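Aeromonas extracellular serine protease (Aeromonas sobria, PDB 3HJR) cleaves peptide bonds after paired basic residues, one of them lysine, as a calcium-binding, kexin-like secreted serine protease and probable virulence factor. Local coordinates at residues A[358-363]-A[429-434]; A[478-483]-A[527-532]. All coordinates share one frame; numbering follows the deposited sequence.

Interaction 1. Residues A[358-363]-A[429-434]; sequences VRDLRD and HQPLPP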
ATOM      1  N   VAL A 358      -3.981 -12.014  13.380  1.00  6.10           N
ATOM      2  CA  VAL A 358      -3.594 -11.178  12.241  1.00  6.41           C
ATOM      3  C   VAL A 358      -2.130 -11.304  11.984  1.00  6.67           C
ATOM      4  O   VAL A 358      -1.705 -11.449  10.813  1.00  4.96           O
ATOM      5  CB  VAL A 358      -3.975  -9.710  12.489  1.00  5.23           C
ATOM      6  CG1 VAL A 358      -3.442  -8.826  11.412  1.00  7.03           C
ATOM      7  CG2 VAL A 358      -5.465  -9.555  12.559  1.00  7.02           C
ATOM      8  N   ARG A 359      -1.344 -11.346  13.058  1.00  6.63           N
ATOM      9  CA  ARG A 359       0.110 -11.564  12.858  1.00  6.14           C
ATOM     10  C   ARG A 359       0.439 -12.925  12.210  1.00  6.47           C
ATOM     11  O   ARG A 359       1.385 -13.026  11.450  1.00  7.61           O
ATOM     12  CB  ARG A 359       0.851 -11.437  14.196  1.00  6.73           C
ATOM     13  CG  ARG A 359       0.972  -9.997  14.659  1.00  7.18           C
ATOM     14  CD  ARG A 359       1.417  -9.824  16.105  1.00  7.18           C
ATOM     15  NE  ARG A 359       2.660 -10.549  16.346  1.00  7.11           N
ATOM     16  CZ  ARG A 359       2.778 -11.652  17.075  1.00  4.73           C
ATOM     17  NH1 ARG A 359       3.968 -12.218  17.208  1.00  8.40           N
ATOM     18  NH2 ARG A 359       1.712 -12.212  17.671  1.00  7.81           N
ATOM     19  N   ASP A 360      -0.343 -13.949  12.511  1.00  6.98           N
ATOM     20  CA  ASP A 360      -0.145 -15.264  11.928  1.00  6.85           C
ATOM     21  C   ASP A 360      -0.509 -15.249  10.438  1.00  7.37           C
ATOM     22  O   ASP A 360       0.195 -15.791   9.595  1.00  7.26           O
ATOM     23  CB  ASP A 360      -0.949 -16.255  12.739  1.00  5.98           C
ATOM     24  CG  ASP A 360      -0.223 -16.627  14.004  1.00  6.86           C
ATOM     25  OD1 ASP A 360      -0.821 -16.545  15.071  1.00 11.91           O
ATOM     26  OD2 ASP A 360       0.971 -16.997  13.993  1.00  9.74           O
ATOM     27  N   LEU A 361      -1.600 -14.562  10.124  1.00  7.69           N
ATOM     28  CA  LEU A 361      -1.994 -14.395   8.728  1.00  7.67           C
ATOM     29  C   LEU A 361      -0.953 -13.607   7.949  1.00  7.59           C
ATOM     30  O   LEU A 361      -0.647 -13.956   6.827  1.00  8.13           O
ATOM     31  CB  LEU A 361      -3.384 -13.776   8.637  1.00  7.73           C
ATOM     32  CG  LEU A 361      -4.484 -14.636   9.229  1.00  9.75           C
ATOM     33  CD1 LEU A 361      -5.782 -13.858   9.228  1.00  9.94           C
ATOM     34  CD2 LEU A 361      -4.569 -15.965   8.501  1.00 10.76           C
ATOM     35  N   ARG A 362      -0.390 -12.558   8.548  1.00  6.96           N
ATOM     36  CA  ARG A 362       0.721 -11.847   7.924  1.00  7.58           C
ATOM     37  C   ARG A 362       1.890 -12.783   7.675  1.00  8.03           C
ATOM     38  O   ARG A 362       2.523 -12.726   6.626  1.00  7.58           O
ATOM     39  CB  ARG A 362       1.169 -10.749   8.851  1.00  7.72           C
ATOM     40  CG  ARG A 362       0.408  -9.496   8.683  1.00  8.31           C
ATOM     41  CD  ARG A 362       1.061  -8.303   9.355  1.00  9.33           C
ATOM     42  NE  ARG A 362       0.156  -7.155   9.431  1.00  8.93           N
ATOM     43  CZ  ARG A 362       0.497  -5.979   9.924  1.00 10.78           C
ATOM     44  NH1 ARG A 362       1.721  -5.795  10.430  1.00  9.01           N
ATOM     45  NH2 ARG A 362      -0.413  -5.006  10.000  1.00  9.07           N
ATOM     46  N   ASP A 363       2.213 -13.621   8.658  1.00  7.60           N
ATOM     47  CA  ASP A 363       3.371 -14.496   8.586  1.00  8.27           C
ATOM     48  C   ASP A 363       3.174 -15.475   7.406  1.00  7.30           C
ATOM     49  O   ASP A 363       4.075 -15.722   6.618  1.00  8.26           O
ATOM     50  CB  ASP A 363       3.598 -15.238   9.924  1.00  7.66           C
ATOM     51  CG  ASP A 363       4.844 -16.120   9.898  1.00  7.78           C
ATOM     52  OD1 ASP A 363       6.004 -15.609   9.849  1.00  6.10           O
ATOM     53  OD2 ASP A 363       4.773 -17.361   9.875  1.00  6.70           O
ATOM     54  N   HIS A 429       0.518 -24.504  10.229  1.00  5.64           N
ATOM     55  CA  HIS A 429       1.108 -23.333  10.860  1.00  6.78           C
ATOM     56  C   HIS A 429       0.983 -23.381  12.386  1.00  6.97           C
ATOM     57  O   HIS A 429      -0.082 -23.660  12.924  1.00  7.47           O
ATOM     58  CB  HIS A 429       0.412 -22.067  10.394  1.00  6.53           C
ATOM     59  CG  HIS A 429       1.096 -20.836  10.857  1.00  5.79           C
ATOM     60  ND1 HIS A 429       0.569 -19.982  11.797  1.00  7.87           N
ATOM     61  CD2 HIS A 429       2.315 -20.356  10.547  1.00  5.47           C
ATOM     62  CE1 HIS A 429       1.436 -19.007  12.022  1.00  3.12           C
ATOM     63  NE2 HIS A 429       2.501 -19.209  11.263  1.00 10.37           N
ATOM     64  N   GLN A 430       2.087 -23.104  13.067  1.00  7.83           N
ATOM     65  CA  GLN A 430       2.090 -23.004  14.523  1.00  7.83           C
ATOM     66  C   GLN A 430       2.046 -21.525  14.871  1.00  7.42           C
ATOM     67  O   GLN A 430       2.859 -20.760  14.374  1.00  6.35           O
ATOM     68  CB  GLN A 430       3.386 -23.609  15.058  1.00  8.67           C
ATOM     69  CG  GLN A 430       3.430 -23.741  16.532  1.00 14.02           C
ATOM     70  CD  GLN A 430       2.324 -24.627  17.103  1.00 18.61           C
ATOM     71  OE1 GLN A 430       1.886 -25.602  16.459  1.00 21.56           O
ATOM     72  NE2 GLN A 430       1.860 -24.285  18.309  1.00 19.52           N
ATOM     73  N   PRO A 431       1.090 -21.081  15.682  1.00  5.57           N
ATOM     74  CA  PRO A 431       1.060 -19.654  15.996  1.00  6.47           C
ATOM     75  C   PRO A 431       2.387 -19.094  16.491  1.00  6.40           C
ATOM     76  O   PRO A 431       3.161 -19.748  17.214  1.00  5.75           O
ATOM     77  CB  PRO A 431      -0.015 -19.549  17.062  1.00  6.45           C
ATOM     78  CG  PRO A 431      -0.907 -20.670  16.737  1.00  6.50           C
ATOM     79  CD  PRO A 431      -0.029 -21.804  16.293  1.00  6.90           C
ATOM     80  N   LEU A 432       2.636 -17.855  16.086  1.00  7.01           N
ATOM     81  CA  LEU A 432       3.793 -17.130  16.580  1.00  7.35           C
ATOM     82  C   LEU A 432       3.554 -16.886  18.062  1.00  7.07           C
ATOM     83  O   LEU A 432       2.411 -16.769  18.500  1.00  7.39           O
ATOM     84  CB  LEU A 432       3.945 -15.777  15.903  1.00  7.96           C
ATOM     85  CG  LEU A 432       4.359 -15.852  14.426  1.00  9.14           C
ATOM     86  CD1 LEU A 432       4.347 -14.449  13.830  1.00 13.47           C
ATOM     87  CD2 LEU A 432       5.692 -16.523  14.238  1.00 11.38           C
ATOM     88  N   PRO A 433       4.633 -16.772  18.822  1.00  6.97           N
ATOM     89  CA  PRO A 433       4.542 -16.272  20.198  1.00  7.86           C
ATOM     90  C   PRO A 433       3.873 -14.882  20.248  1.00  7.79           C
ATOM     91  O   PRO A 433       3.859 -14.201  19.206  1.00  8.03           O
ATOM     92  CB  PRO A 433       6.003 -16.198  20.644  1.00  7.77           C
ATOM     93  CG  PRO A 433       6.731 -17.186  19.767  1.00  7.86           C
ATOM     94  CD  PRO A 433       6.015 -17.106  18.432  1.00  7.30           C
ATOM     95  N   PRO A 434       3.340 -14.448  21.392  1.00  7.62           N
ATOM     96  CA  PRO A 434       2.654 -13.147  21.451  1.00  7.74           C
ATOM     97  C   PRO A 434       3.533 -11.964  21.032  1.00  6.88           C
ATOM     98  O   PRO A 434       4.759 -11.996  21.208  1.00  6.92           O
ATOM     99  CB  PRO A 434       2.289 -12.984  22.924  1.00  7.28           C
ATOM    100  CG  PRO A 434       2.328 -14.323  23.528  1.00  9.17           C
ATOM    101  CD  PRO A 434       3.267 -15.147  22.689  1.00  7.99           C
TER
HETATM  102  O   HOH W   1       0.697 -15.184  17.213  1.00 31.48           O
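D360 and P431 mark the closest backbone approach, 6.1 Å from CA to CA, where the irregular run 429-434 passes the first turns of helix 358-368. The helix keeps its own ladder, R362 N to V358 O and D363 N to R359 O, and its side chains make the polar links to the loop. With CG beside its backbone N (chi1 -74°) and a bend at chi3, R359 brings its guanidinium edge to the carbonyl of P433: NH1 donates to P433 O at 2.8 Å, in the guanidinium plane and nearly in line with the C=O bond, while NH2 adds a weak bond to the same oxygen. The same NH1 has a salt bridge to E473. D360 sends OD2 to the amide of L432, L432 N to D360 OD2 being 2.8 Å, although crowding of this oxygen in the model makes its place less certain. Its OD1 is bonded to S357 OG and accepts a hydrogen bond from a water, 3.0 Å away, that also donates to L432 O. At the other end H429 NE2 donates to D363 OD2 at 3.2 Å, from the anti side and tilted out of the carboxylate plane, which lies 41° from the ring. L432 reaches inward between these groups, its CD1 4.1 Å from D363 CB. Y539 holds D363 OD1. Away from the annotated sites, polar groups thus tie the run before strand 436-444 to a protease-domain helix, and D363 OD2 is shared by H429 NE2 and R367, whose charge would probably offset that of the carboxylate.

Interaction 2. Residues A[478-483]-A[527-532]; sequences MVSLDH and GLRDMR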
ATOM      1  N   MET A 478      11.525   7.103  14.636  1.00 12.53           N
ATOM      2  CA  MET A 478      11.185   8.528  14.459  1.00 12.68           C
ATOM      3  C   MET A 478      12.476   9.311  14.314  1.00 11.80           C
ATOM      4  O   MET A 478      13.458   9.027  14.997  1.00 11.30           O
ATOM      5  CB  MET A 478      10.431   9.083  15.656  1.00 13.32           C
ATOM      6  CG  MET A 478       9.104   8.394  15.932  1.00 16.08           C
ATOM      7  SD  MET A 478       8.059   9.256  17.089  1.00 21.76           S
ATOM      8  CE  MET A 478       6.761   9.980  15.910  1.00 25.85           C
ATOM      9  N   VAL A 479      12.503  10.301  13.442  1.00  9.88           N
ATOM     10  CA  VAL A 479      13.744  11.035  13.194  1.00 10.21           C
ATOM     11  C   VAL A 479      13.515  12.532  13.232  1.00  9.34           C
ATOM     12  O   VAL A 479      12.512  13.011  12.721  1.00  8.03           O
ATOM     13  CB  VAL A 479      14.375  10.646  11.854  1.00 10.45           C
ATOM     14  CG1 VAL A 479      13.434  10.943  10.711  1.00 15.40           C
ATOM     15  CG2 VAL A 479      15.712  11.344  11.622  1.00 11.27           C
ATOM     16  N   SER A 480      14.440  13.247  13.872  1.00  8.32           N
ATOM     17  CA  SER A 480      14.455  14.710  13.866  1.00  8.02           C
ATOM     18  C   SER A 480      15.820  15.199  13.374  1.00  8.05           C
ATOM     19  O   SER A 480      16.846  14.736  13.822  1.00  7.82           O
ATOM     20  CB  SER A 480      14.168  15.259  15.253  1.00  9.04           C
ATOM     21  OG  SER A 480      12.823  14.979  15.673  1.00  8.48           O
ATOM     22  N   LEU A 481      15.824  16.116  12.404  1.00  7.55           N
ATOM     23  CA  LEU A 481      17.057  16.692  11.895  1.00  7.90           C
ATOM     24  C   LEU A 481      16.732  18.030  11.246  1.00  7.74           C
ATOM     25  O   LEU A 481      15.571  18.281  10.896  1.00  8.24           O
ATOM     26  CB  LEU A 481      17.718  15.737  10.886  1.00  7.48           C
ATOM     27  CG  LEU A 481      16.933  15.311   9.639  1.00  8.21           C
ATOM     28  CD1 LEU A 481      16.972  16.388   8.567  1.00  7.91           C
ATOM     29  CD2 LEU A 481      17.477  13.977   9.114  1.00  9.36           C
ATOM     30  N   ASP A 482      17.746  18.874  11.105  1.00  8.25           N
ATOM     31  CA  ASP A 482      17.671  20.076  10.278  1.00  8.20           C
ATOM     32  C   ASP A 482      18.400  19.877   8.953  1.00  8.18           C
ATOM     33  O   ASP A 482      19.515  19.358   8.907  1.00  8.08           O
ATOM     34  CB  ASP A 482      18.283  21.264  11.000  1.00  8.15           C
ATOM     35  CG  ASP A 482      17.439  21.762  12.133  1.00  9.18           C
ATOM     36  OD1 ASP A 482      17.982  22.534  12.962  1.00 12.55           O
ATOM     37  OD2 ASP A 482      16.254  21.465  12.256  1.00  8.00           O
ATOM     38  N   HIS A 483      17.753  20.277   7.860  1.00  7.50           N
ATOM     39  CA  HIS A 483      18.400  20.323   6.571  1.00  6.67           C
ATOM     40  C   HIS A 483      17.536  21.184   5.666  1.00  7.24           C
ATOM     41  O   HIS A 483      16.324  20.973   5.622  1.00  7.39           O
ATOM     42  CB  HIS A 483      18.502  18.913   5.979  1.00  7.13           C
ATOM     43  CG  HIS A 483      19.385  18.821   4.767  1.00  5.28           C
ATOM     44  ND1 HIS A 483      18.958  19.177   3.502  1.00  5.49           N
ATOM     45  CD2 HIS A 483      20.658  18.372   4.619  1.00  6.77           C
ATOM     46  CE1 HIS A 483      19.935  18.972   2.635  1.00  6.59           C
ATOM     47  NE2 HIS A 483      20.982  18.498   3.287  1.00  5.31           N
ATOM     48  N   GLY A 527      13.301  21.008   9.017  1.00  8.60           N
ATOM     49  CA  GLY A 527      13.701  19.649   8.702  1.00  8.29           C
ATOM     50  C   GLY A 527      12.671  18.628   9.150  1.00  7.85           C
ATOM     51  O   GLY A 527      11.473  18.933   9.222  1.00  9.85           O
ATOM     52  N   LEU A 528      13.123  17.413   9.474  1.00  7.79           N
ATOM     53  CA  LEU A 528      12.225  16.401  10.043  1.00  7.10           C
ATOM     54  C   LEU A 528      12.062  16.658  11.522  1.00  7.38           C
ATOM     55  O   LEU A 528      13.028  16.995  12.204  1.00  6.03           O
ATOM     56  CB  LEU A 528      12.783  14.991   9.864  1.00  7.62           C
ATOM     57  CG  LEU A 528      13.265  14.666   8.435  1.00  9.26           C
ATOM     58  CD1 LEU A 528      13.806  13.231   8.349  1.00  9.28           C
ATOM     59  CD2 LEU A 528      12.145  14.904   7.408  1.00  7.76           C
ATOM     60  N   ARG A 529      10.831  16.473  11.969  1.00  7.04           N
ATOM     61  CA  ARG A 529      10.475  16.523  13.380  1.00  7.51           C
ATOM     62  C   ARG A 529       9.629  15.319  13.755  1.00  8.35           C
ATOM     63  O   ARG A 529       8.407  15.290  13.535  1.00  8.63           O
ATOM     64  CB  ARG A 529       9.745  17.822  13.666  1.00  7.39           C
ATOM     65  CG  ARG A 529      10.645  19.048  13.574  1.00  7.62           C
ATOM     66  CD  ARG A 529      11.794  19.033  14.598  1.00  7.37           C
ATOM     67  NE  ARG A 529      12.543  20.282  14.691  1.00  7.86           N
ATOM     68  CZ  ARG A 529      13.530  20.654  13.893  1.00  9.44           C
ATOM     69  NH1 ARG A 529      13.918  19.863  12.920  1.00  4.89           N
ATOM     70  NH2 ARG A 529      14.160  21.806  14.109  1.00 11.54           N
ATOM     71  N   ASP A 530      10.275  14.336  14.381  1.00  8.38           N
ATOM     72  CA  ASP A 530       9.607  13.112  14.792  1.00  8.69           C
ATOM     73  C   ASP A 530       8.896  12.458  13.595  1.00  8.76           C
ATOM     74  O   ASP A 530       7.763  11.954  13.756  1.00 10.19           O
ATOM     75  CB  ASP A 530       8.640  13.403  15.954  1.00  9.03           C
ATOM     76  CG  ASP A 530       9.342  13.504  17.293  1.00 11.74           C
ATOM     77  OD1 ASP A 530      10.500  13.080  17.425  1.00 15.80           O
ATOM     78  OD2 ASP A 530       8.770  13.968  18.305  1.00 18.91           O
ATOM     79  N   MET A 531       9.526  12.506  12.408  1.00  8.98           N
ATOM     80  CA  MET A 531       8.940  11.827  11.252  1.00  9.65           C
ATOM     81  C   MET A 531       9.074  10.322  11.469  1.00 10.10           C
ATOM     82  O   MET A 531      10.176   9.842  11.678  1.00 10.91           O
ATOM     83  CB  MET A 531       9.609  12.188   9.929  1.00 10.17           C
ATOM     84  CG  MET A 531       8.863  11.580   8.763  1.00 12.81           C
ATOM     85  SD  MET A 531       9.573  12.038   7.178  1.00 20.09           S
ATOM     86  CE  MET A 531       9.440  10.524   6.295  1.00 18.60           C
ATOM     87  N   ARG A 532       7.961   9.599  11.388  1.00  9.96           N
ATOM     88  CA  ARG A 532       7.938   8.143  11.572  1.00  9.40           C
ATOM     89  C   ARG A 532       8.154   7.387  10.253  1.00  9.78           C
ATOM     90  O   ARG A 532       7.604   7.757   9.195  1.00  9.06           O
ATOM     91  CB  ARG A 532       6.639   7.696  12.274  1.00  9.43           C
ATOM     92  CG  ARG A 532       6.693   6.260  12.831  1.00  9.96           C
ATOM     93  CD  ARG A 532       5.476   5.885  13.617  1.00 10.48           C
ATOM     94  NE  ARG A 532       4.261   6.036  12.837  1.00  9.83           N
ATOM     95  CZ  ARG A 532       3.040   5.991  13.318  1.00 11.94           C
ATOM     96  NH1 ARG A 532       2.006   6.167  12.522  1.00 12.04           N
ATOM     97  NH2 ARG A 532       2.834   5.800  14.603  1.00 13.13           N
TER
HETATM   98  O   HOH W   2      12.758  12.065  16.528  1.00 27.10           O
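R529 reaches D482 across the strand pair. Its CB starts away from strand 472-482, a bend at chi2 (-62°) turns the chain back, and CD passes 4.3 Å from S480 OG. At the tip the guanidinium presents its edge to a single carboxylate oxygen: NH2 lies 2.8 Å from D482 OD2, on the syn lone pair, and NH1 reaches the same atom nearly in line with its C-O bond. The two planes are only 30° apart, so the salt bridge is almost flat. NH1 also donates to L528 O from above the carbonyl plane, and L481 N donates to the same oxygen from the opposite face at 2.9 Å.

On the side of the sheet carrying V479, L481 and L528, the leucines run side by side, and V479 CG1 presses unusually tightly on L528 CD1 at 3.3 Å. Further along, V479 N to M531 O and M531 N to V479 O are backbone bonds of 3.0 Å each. The extra residue, D530, is in the left-handed helical region; its amide donates to S480 OG, 2.9 Å away, and a water joins that hydroxyl to D530 OD1. D530 and M531 both oppose V479, a G1 beta bulge in an antiparallel strand pair of the P-domain; strand 472-482 also pairs with 583-594 and is followed directly by H483, whose NE2 is hydrogen-bonded to D553 OD1 at the third calcium site.

Interaction 2 is largely buried and belongs to the P-domain sheet, whereas interaction 1 is partly buried, with much of its loop exposed. No element is common to both: one joins a helix to an irregular run, the other two antiparallel strands. Their chemistry follows: across 478-483 and 527-532, paired backbone groups and apolar side chains share the work with one salt bridge, while 358-363 and 429-434 rely on side chains gripping loop carbonyl and amide groups, a histidine-carboxylate bond and a water. The centres of interactions 1 and 2 are about 33 Å apart. The nearest atoms of interactions 1 and 2 are about 12 Å apart. The salt bridge from R359 to E473 nevertheless reaches strand 472-482, which carries interaction 2.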